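Glucose-6-phosphate isomerase (Plasmodium falciparum, PDB 3QKI) probably interconverts alpha-D-glucose 6-phosphate and beta-D-fructose 6-phosphate, the isomerase step of glycolysis that follows phosphorylation of glucose. Local coordinates at residues E55-K60 / Q71-K76; V376-Y381 / L386-H391. All blocks are in the same frame, centred on the assembly; numbering follows the deposited sequence. Where two conformers were deposited one is given.

Contact 1 (55-60 with 71-76) comes first along the chain and closes before contact 2 (376-381 with 386-391) begins, so the two neither nest nor cross. In contact 1 the chain leaves helix 51-57, runs through the antiparallel strands 58-61 and 64-70, and returns at the start of helix 75-87. Contact 2 closes the much shorter turn from strand 375-380 into helix 388-400. Their centres lie 23 Å apart, and their nearest atoms about 9 Å, without touching. One six-stranded mixed sheet connects them: contact 1 stands at its outermost hairpin, contact 2 on an inner strand beside 443-448 and 418-420.

Contact 1: residues E55-K60 / Q71-K76; sequences ESLIKK and QRYSEK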
ATOM      1  N   GLU A  55      30.791  13.878  -0.764  1.00 21.38           N
ATOM      2  CA  GLU A  55      31.196  13.967   0.638  1.00 20.77           C
ATOM      3  C   GLU A  55      30.364  14.981   1.416  1.00 23.92           C
ATOM      4  O   GLU A  55      30.072  14.751   2.583  1.00 23.77           O
ATOM      5  CB  GLU A  55      32.698  14.256   0.745  1.00 22.23           C
ATOM      6  CG  GLU A  55      33.551  13.031   0.479  1.00 29.86           C
ATOM      7  CD  GLU A  55      35.054  13.244   0.572  1.00 55.19           C
ATOM      8  OE1 GLU A  55      35.775  12.231   0.726  1.00 59.08           O
ATOM      9  OE2 GLU A  55      35.515  14.405   0.481  1.00 45.31           O
ATOM     10  N   SER A  56      29.947  16.073   0.758  1.00 20.21           N
ATOM     11  CA  SER A  56      29.105  17.103   1.364  1.00 20.27           C
ATOM     12  C   SER A  56      27.647  16.647   1.510  1.00 20.05           C
ATOM     13  O   SER A  56      26.989  17.077   2.450  1.00 20.09           O
ATOM     14  CB  SER A  56      29.119  18.376   0.521  1.00 24.82           C
ATOM     15  OG  SER A  56      30.387  19.004   0.574  1.00 40.62           O
ATOM     16  N   LEU A  57      27.140  15.836   0.573  1.00 16.66           N
ATOM     17  CA  LEU A  57      25.720  15.419   0.546  1.00 16.19           C
ATOM     18  C   LEU A  57      25.423  14.086   1.197  1.00 21.36           C
ATOM     19  O   LEU A  57      24.276  13.625   1.196  1.00 21.40           O
ATOM     20  CB  LEU A  57      25.121  15.500  -0.881  1.00 16.01           C
ATOM     21  CG  LEU A  57      25.214  16.850  -1.619  1.00 19.49           C
ATOM     22  CD1 LEU A  57      24.275  16.898  -2.795  1.00 16.71           C
ATOM     23  CD2 LEU A  57      24.915  18.000  -0.720  1.00 22.79           C
ATOM     24  N   ILE A  58      26.454  13.465   1.765  1.00 19.25           N
ATOM     25  CA  ILE A  58      26.322  12.213   2.507  1.00 18.65           C
ATOM     26  C   ILE A  58      26.572  12.565   3.960  1.00 26.60           C
ATOM     27  O   ILE A  58      27.663  13.028   4.308  1.00 27.43           O
ATOM     28  CB  ILE A  58      27.217  11.078   1.954  1.00 20.51           C
ATOM     29  CG1 ILE A  58      26.729  10.664   0.543  1.00 19.00           C
ATOM     30  CG2 ILE A  58      27.245   9.882   2.927  1.00 20.81           C
ATOM     31  CD1 ILE A  58      27.702   9.906  -0.304  1.00 18.99           C
ATOM     32  N   LYS A  59      25.543  12.398   4.798  1.00 24.46           N
ATOM     33  CA  LYS A  59      25.619  12.733   6.218  1.00 24.24           C
ATOM     34  C   LYS A  59      25.570  11.467   7.062  1.00 28.81           C
ATOM     35  O   LYS A  59      24.939  10.488   6.660  1.00 26.82           O
ATOM     36  CB  LYS A  59      24.460  13.681   6.591  1.00 26.01           C
ATOM     37  CG  LYS A  59      24.347  14.943   5.731  1.00 26.27           C
ATOM     38  CD  LYS A  59      25.376  15.995   6.128  1.00 29.09           C
ATOM     39  CE  LYS A  59      25.321  17.214   5.257  1.00 37.32           C
ATOM     40  NZ  LYS A  59      26.607  17.978   5.318  1.00 41.92           N
ATOM     41  N   LYS A  60      26.244  11.483   8.234  1.00 28.07           N
ATOM     42  CA  LYS A  60      26.269  10.365   9.185  1.00 28.33           C
ATOM     43  C   LYS A  60      25.719  10.777  10.550  1.00 35.97           C
ATOM     44  O   LYS A  60      26.141  11.811  11.090  1.00 35.59           O
ATOM     45  CB  LYS A  60      27.695   9.805   9.351  1.00 29.80           C
ATOM     46  N   GLN A  71      20.088  14.020  -5.765  1.00 17.51           N
ATOM     47  CA  GLN A  71      19.072  15.070  -5.794  1.00 16.50           C
ATOM     48  C   GLN A  71      19.579  16.149  -6.735  1.00 19.40           C
ATOM     49  O   GLN A  71      20.788  16.389  -6.824  1.00 18.76           O
ATOM     50  CB  GLN A  71      18.762  15.632  -4.381  1.00 16.70           C
ATOM     51  CG  GLN A  71      18.159  14.594  -3.433  1.00 16.34           C
ATOM     52  CD  GLN A  71      16.765  14.142  -3.809  1.00 14.91           C
ATOM     53  OE1 GLN A  71      16.008  14.826  -4.503  1.00 16.99           O
ATOM     54  NE2 GLN A  71      16.387  12.994  -3.328  1.00 10.12           N
ATOM     55  N   ARG A  72      18.667  16.790  -7.441  1.00 16.03           N
ATOM     56  CA  ARG A  72      18.988  17.776  -8.475  1.00 15.53           C
ATOM     57  C   ARG A  72      19.400  19.167  -7.976  1.00 18.18           C
ATOM     58  O   ARG A  72      18.790  20.182  -8.309  1.00 17.41           O
ATOM     59  CB  ARG A  72      17.889  17.809  -9.560  1.00 14.00           C
ATOM     60  CG  ARG A  72      17.610  16.437 -10.170  1.00 15.47           C
ATOM     61  CD  ARG A  72      16.801  16.544 -11.439  1.00 12.63           C
ATOM     62  NE  ARG A  72      17.624  17.077 -12.527  1.00 18.50           N
ATOM     63  CZ  ARG A  72      17.169  17.423 -13.727  1.00 27.41           C
ATOM     64  NH1 ARG A  72      15.885  17.309 -14.017  1.00 17.91           N
ATOM     65  NH2 ARG A  72      18.006  17.884 -14.650  1.00 21.09           N
ATOM     66  N   TYR A  73      20.464  19.204  -7.193  1.00 15.39           N
ATOM     67  CA  TYR A  73      21.038  20.441  -6.692  1.00 14.76           C
ATOM     68  C   TYR A  73      22.530  20.363  -6.524  1.00 18.42           C
ATOM     69  O   TYR A  73      23.072  19.312  -6.170  1.00 18.88           O
ATOM     70  CB  TYR A  73      20.365  20.962  -5.379  1.00 13.66           C
ATOM     71  CG  TYR A  73      20.047  19.950  -4.285  1.00 14.16           C
ATOM     72  CD1 TYR A  73      18.764  19.863  -3.742  1.00 14.61           C
ATOM     73  CD2 TYR A  73      21.059  19.204  -3.681  1.00 14.81           C
ATOM     74  CE1 TYR A  73      18.472  18.977  -2.711  1.00 12.40           C
ATOM     75  CE2 TYR A  73      20.778  18.302  -2.660  1.00 15.67           C
ATOM     76  CZ  TYR A  73      19.486  18.210  -2.165  1.00 17.37           C
ATOM     77  OH  TYR A  73      19.195  17.344  -1.151  1.00 12.88           O
ATOM     78  N   SER A  74      23.183  21.501  -6.727  1.00 16.13           N
ATOM     79  CA  SER A  74      24.601  21.675  -6.451  1.00 16.90           C
ATOM     80  C   SER A  74      24.678  21.984  -4.938  1.00 23.41           C
ATOM     81  O   SER A  74      23.637  22.221  -4.302  1.00 21.77           O
ATOM     82  CB  SER A  74      25.135  22.862  -7.240  1.00 18.72           C
ATOM     83  OG  SER A  74      24.570  24.074  -6.765  1.00 24.57           O
ATOM     84  N   GLU A  75      25.889  22.030  -4.359  1.00 21.86           N
ATOM     85  CA  GLU A  75      26.037  22.412  -2.953  1.00 22.33           C
ATOM     86  C   GLU A  75      25.540  23.855  -2.745  1.00 26.88           C
ATOM     87  O   GLU A  75      24.983  24.171  -1.691  1.00 28.31           O
ATOM     88  CB  GLU A  75      27.487  22.297  -2.490  1.00 23.56           C
ATOM     89  CG  GLU A  75      28.003  20.885  -2.479  1.00 32.75           C
ATOM     90  CD  GLU A  75      29.504  20.794  -2.670  1.00 52.37           C
ATOM     91  OE1 GLU A  75      29.961  20.673  -3.833  1.00 31.20           O
ATOM     92  OE2 GLU A  75      30.223  20.872  -1.647  1.00 41.28           O
ATOM     93  N   LYS A  76      25.708  24.710  -3.760  1.00 22.51           N
ATOM     94  CA  LYS A  76      25.254  26.107  -3.753  1.00 22.00           C
ATOM     95  C   LYS A  76      23.728  26.200  -3.653  1.00 22.01           C
ATOM     96  O   LYS A  76      23.212  27.049  -2.927  1.00 20.10           O
ATOM     97  CB  LYS A  76      25.713  26.812  -5.034  1.00 25.32           C
ATOM     98  CG  LYS A  76      26.325  28.169  -4.798  1.00 44.71           C
ATOM     99  CD  LYS A  76      27.836  28.015  -4.640  1.00 55.75           C
ATOM    100  CE  LYS A  76      28.595  29.053  -5.420  1.00 69.07           C
ATOM    101  NZ  LYS A  76      30.002  28.643  -5.672  1.00 81.22           N
TER
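Leu57, Glu75 and Tyr73 contribute most of the 183 Å² buried between 55-60 and 71-76, with Ser56 close behind. Leu57 uses a single methyl group: its CD1 reaches the rim of the Tyr73 ring, 3.8 Å from CE2, and lies near the ring plane, so this is packing at the edge. The ring's first torsion (chi1 43°) sets CG between the backbone N and the carbonyl carbon and brings CD2 and CE2 round to that methyl. One ring face is partly covered by Gln71 CB, 3.5 Å above the plane and displaced toward the rim. Beyond the ring, the Tyr73 hydroxyl is hydrogen-bonded to Thr363 of helix 356-371, which ties the far end of the side chain to that helix.

Between the two segments run strands 58-61 and 64-70, an antiparallel beta hairpin at one margin of the mixed sheet; the contact therefore brings the helix that enters the hairpin against the helix that follows it. Ser74 stands at the N-cap of the latter, its OG hydrogen-bonded to the backbone N of Thr77.

The polar half of the contact is made by Glu75, whose chain, extended beyond CG (chi2 153°), carries the carboxylate to Ser56. OE2 stands 2.9 Å from Ser56 OG, within hydrogen-bonding distance, but Asn52 O competes for the same hydroxyl proton, and the choice is not settled. Carbon packing accompanies this approach, with Glu75 CG 4.1 Å from Ser56 CB. On its backbone side, Ser56 O accepts a bond from Lys59 NZ at 3.0 Å, while the same ammonium group forms a salt bridge with Glu354.

Contact 2: residues V376-Y381 / L386-H391; sequences VAILPY and LKFSAH
The Phe388 ring is approached obliquely by Ile378 CG2, from a direction that is neither squarely over a face nor in line with an edge. This methyl lies 3.7 Å from Phe388 CD2 and 3.8 Å from CE2, so it straddles one ortho-meta bond of the ring. Two other aromatic rings meet the same phenyl group: Tyr533 in an edge-to-face pairing, and Phe183 with the planes inclined at about 60°.

Torsions on both residues account for the meeting. In Phe388, CG is anti to the backbone N (chi1 180°), which extends the ring from the first turn of helix 388-400. In Ile378, CG2 is likewise anti to its own backbone N, while CG1 sits beside that N with chi1 at -61°. The two side chains cross at about a right angle, and the methyl branch makes the ring contact.

Ser389 adds a looser contact, with OG 4.4 Å from Ile378 CB. Its hydroxyl has a weak hydrogen bond to Gly421 O, in the chain just after strand 418-420. The backbones also come close here, the CA atoms of Ile378 and Ser389 being 5.9 Å apart. Pro380 loses 33 Å² of surface to the helical segment although its ring stays 4.7 Å away at nearest, consistent with shielding at a small distance. Further along the same helix lies Gln394, a residue that binds fructose 6-phosphate; the Ser389 and Gln394 side chains are about 10 Å apart.

Strand 375-380, helix 388-400 and strand 418-420 form a beta-alpha-beta unit, and this contact seats the start of its helix on its first strand. Ile378 also touches Glu444, and Phe388 touches Ile446, both on the adjoining parallel strand 443-448, while Ala390 and His391 pack on Leu179 of helix 179-197.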
ATOM      1  N   VAL A 376       5.899  10.898  -3.590  1.00 13.46           N
ATOM      2  CA  VAL A 376       7.070  10.371  -2.886  1.00 12.72           C
ATOM      3  C   VAL A 376       6.835   8.868  -2.794  1.00 15.76           C
ATOM      4  O   VAL A 376       5.786   8.449  -2.287  1.00 14.29           O
ATOM      5  CB  VAL A 376       7.312  10.959  -1.456  1.00 16.88           C
ATOM      6  CG1 VAL A 376       8.463  10.228  -0.750  1.00 16.89           C
ATOM      7  CG2 VAL A 376       7.555  12.463  -1.480  1.00 16.38           C
ATOM      8  N   ALA A 377       7.810   8.063  -3.242  1.00 11.03           N
ATOM      9  CA  ALA A 377       7.766   6.598  -3.097  1.00  9.67           C
ATOM     10  C   ALA A 377       8.658   6.208  -1.909  1.00 14.17           C
ATOM     11  O   ALA A 377       9.852   6.537  -1.899  1.00 14.15           O
ATOM     12  CB  ALA A 377       8.231   5.908  -4.377  1.00  8.88           C
ATOM     13  N   ILE A 378       8.067   5.539  -0.900  1.00 11.13           N
ATOM     14  CA  ILE A 378       8.768   5.073   0.307  1.00 10.29           C
ATOM     15  C   ILE A 378       9.069   3.637   0.058  1.00 14.49           C
ATOM     16  O   ILE A 378       8.152   2.806  -0.002  1.00 14.59           O
ATOM     17  CB  ILE A 378       7.947   5.267   1.599  1.00 12.50           C
ATOM     18  CG1 ILE A 378       7.618   6.758   1.851  1.00 11.57           C
ATOM     19  CG2 ILE A 378       8.677   4.629   2.809  1.00 14.31           C
ATOM     20  CD1 ILE A 378       8.869   7.782   2.117  1.00 12.37           C
ATOM     21  N   LEU A 379      10.343   3.349  -0.189  1.00 11.77           N
ATOM     22  CA  LEU A 379      10.782   2.018  -0.620  1.00 11.73           C
ATOM     23  C   LEU A 379      11.854   1.379   0.271  1.00 15.21           C
ATOM     24  O   LEU A 379      13.045   1.446  -0.042  1.00 13.95           O
ATOM     25  CB  LEU A 379      11.224   2.078  -2.091  1.00 11.29           C
ATOM     26  CG  LEU A 379      10.297   2.814  -3.062  1.00 14.93           C
ATOM     27  CD1 LEU A 379      11.013   3.071  -4.370  1.00 14.10           C
ATOM     28  CD2 LEU A 379       8.965   2.041  -3.266  1.00 13.73           C
ATOM     29  N   PRO A 380      11.444   0.775   1.400  1.00 15.58           N
ATOM     30  CA  PRO A 380      12.433   0.106   2.260  1.00 14.94           C
ATOM     31  C   PRO A 380      12.841  -1.247   1.650  1.00 18.57           C
ATOM     32  O   PRO A 380      11.972  -2.048   1.307  1.00 18.87           O
ATOM     33  CB  PRO A 380      11.695  -0.062   3.585  1.00 15.67           C
ATOM     34  CG  PRO A 380      10.237  -0.113   3.219  1.00 19.03           C
ATOM     35  CD  PRO A 380      10.065   0.618   1.926  1.00 15.96           C
ATOM     36  N   TYR A 381      14.151  -1.500   1.499  1.00 14.24           N
ATOM     37  CA  TYR A 381      14.650  -2.787   0.977  1.00 12.80           C
ATOM     38  C   TYR A 381      14.791  -3.731   2.193  1.00 15.94           C
ATOM     39  O   TYR A 381      15.890  -4.083   2.625  1.00 15.05           O
ATOM     40  CB  TYR A 381      15.945  -2.592   0.171  1.00 12.65           C
ATOM     41  CG  TYR A 381      15.626  -2.270  -1.272  1.00 11.68           C
ATOM     42  CD1 TYR A 381      14.983  -1.082  -1.614  1.00 12.93           C
ATOM     43  CD2 TYR A 381      15.852  -3.202  -2.280  1.00 10.28           C
ATOM     44  CE1 TYR A 381      14.596  -0.820  -2.928  1.00 12.97           C
ATOM     45  CE2 TYR A 381      15.469  -2.951  -3.602  1.00 11.41           C
ATOM     46  CZ  TYR A 381      14.817  -1.768  -3.916  1.00 17.09           C
ATOM     47  OH  TYR A 381      14.428  -1.513  -5.209  1.00 19.37           O
ATOM     48  N   LEU A 386       7.333  -3.814   5.823  1.00 10.18           N
ATOM     49  CA  LEU A 386       6.128  -3.835   4.979  0.50 11.73           C
ATOM     50  C   LEU A 386       4.994  -2.917   5.440  1.00 13.87           C
ATOM     51  O   LEU A 386       4.154  -2.555   4.627  1.00 15.52           O
ATOM     52  CB  LEU A 386       5.629  -5.259   4.585  0.50 12.35           C
ATOM     53  CG  LEU A 386       5.129  -6.207   5.693  0.50 18.64           C
ATOM     54  CD1 LEU A 386       3.661  -6.142   5.816  0.50 20.06           C
ATOM     55  CD2 LEU A 386       5.403  -7.648   5.329  0.50 20.04           C
ATOM     56  N   LYS A 387       4.978  -2.523   6.716  1.00  9.73           N
ATOM     57  CA  LYS A 387       3.924  -1.638   7.226  1.00 10.12           C
ATOM     58  C   LYS A 387       4.409  -0.208   7.503  1.00 14.25           C
ATOM     59  O   LYS A 387       3.636   0.607   7.992  1.00 12.69           O
ATOM     60  CB  LYS A 387       3.227  -2.247   8.469  1.00 11.30           C
ATOM     61  CG  LYS A 387       2.494  -3.546   8.190  1.00 19.75           C
ATOM     62  CD  LYS A 387       1.273  -3.344   7.351  1.00 22.77           C
ATOM     63  CE  LYS A 387       0.572  -4.638   7.046  1.00 32.06           C
ATOM     64  NZ  LYS A 387      -0.583  -4.404   6.139  1.00 37.06           N
ATOM     65  N   PHE A 388       5.659   0.106   7.134  1.00 12.24           N
ATOM     66  CA  PHE A 388       6.235   1.451   7.349  1.00 10.62           C
ATOM     67  C   PHE A 388       5.528   2.507   6.481  1.00 14.35           C
ATOM     68  O   PHE A 388       5.063   3.504   7.014  1.00 14.47           O
ATOM     69  CB  PHE A 388       7.761   1.430   7.102  1.00 11.17           C
ATOM     70  CG  PHE A 388       8.457   2.758   7.286  1.00 12.87           C
ATOM     71  CD1 PHE A 388       8.433   3.418   8.521  1.00 15.43           C
ATOM     72  CD2 PHE A 388       9.163   3.343   6.235  1.00 15.17           C
ATOM     73  CE1 PHE A 388       9.132   4.629   8.704  1.00 16.04           C
ATOM     74  CE2 PHE A 388       9.839   4.566   6.416  1.00 17.60           C
ATOM     75  CZ  PHE A 388       9.824   5.192   7.652  1.00 15.40           C
ATOM     76  N   SER A 389       5.430   2.267   5.161  1.00 11.26           N
ATOM     77  CA  SER A 389       4.794   3.139   4.147  1.00 12.17           C
ATOM     78  C   SER A 389       3.362   3.552   4.548  1.00 16.87           C
ATOM     79  O   SER A 389       3.015   4.728   4.399  1.00 18.01           O
ATOM     80  CB  SER A 389       4.757   2.407   2.804  1.00 16.28           C
ATOM     81  OG  SER A 389       4.145   3.151   1.771  1.00 32.14           O
ATOM     82  N   ALA A 390       2.538   2.602   5.045  1.00 13.37           N
ATOM     83  CA  ALA A 390       1.159   2.875   5.467  1.00 13.31           C
ATOM     84  C   ALA A 390       1.148   3.884   6.616  1.00 16.19           C
ATOM     85  O   ALA A 390       0.285   4.759   6.644  1.00 16.74           O
ATOM     86  CB  ALA A 390       0.454   1.583   5.873  1.00 14.40           C
ATOM     87  N   HIS A 391       2.105   3.775   7.554  1.00 12.36           N
ATOM     88  CA  HIS A 391       2.230   4.744   8.652  1.00 12.48           C
ATOM     89  C   HIS A 391       2.702   6.119   8.099  1.00 15.35           C
ATOM     90  O   HIS A 391       2.066   7.133   8.403  1.00 13.28           O
ATOM     91  CB  HIS A 391       3.206   4.259   9.756  1.00 12.96           C
ATOM     92  CG  HIS A 391       3.459   5.319  10.796  1.00 16.00           C
ATOM     93  ND1 HIS A 391       2.407   5.969  11.438  1.00 17.81           N
ATOM     94  CD2 HIS A 391       4.625   5.854  11.221  1.00 18.04           C
ATOM     95  CE1 HIS A 391       2.971   6.828  12.272  1.00 17.82           C
ATOM     96  NE2 HIS A 391       4.300   6.805  12.170  1.00 18.04           N
TER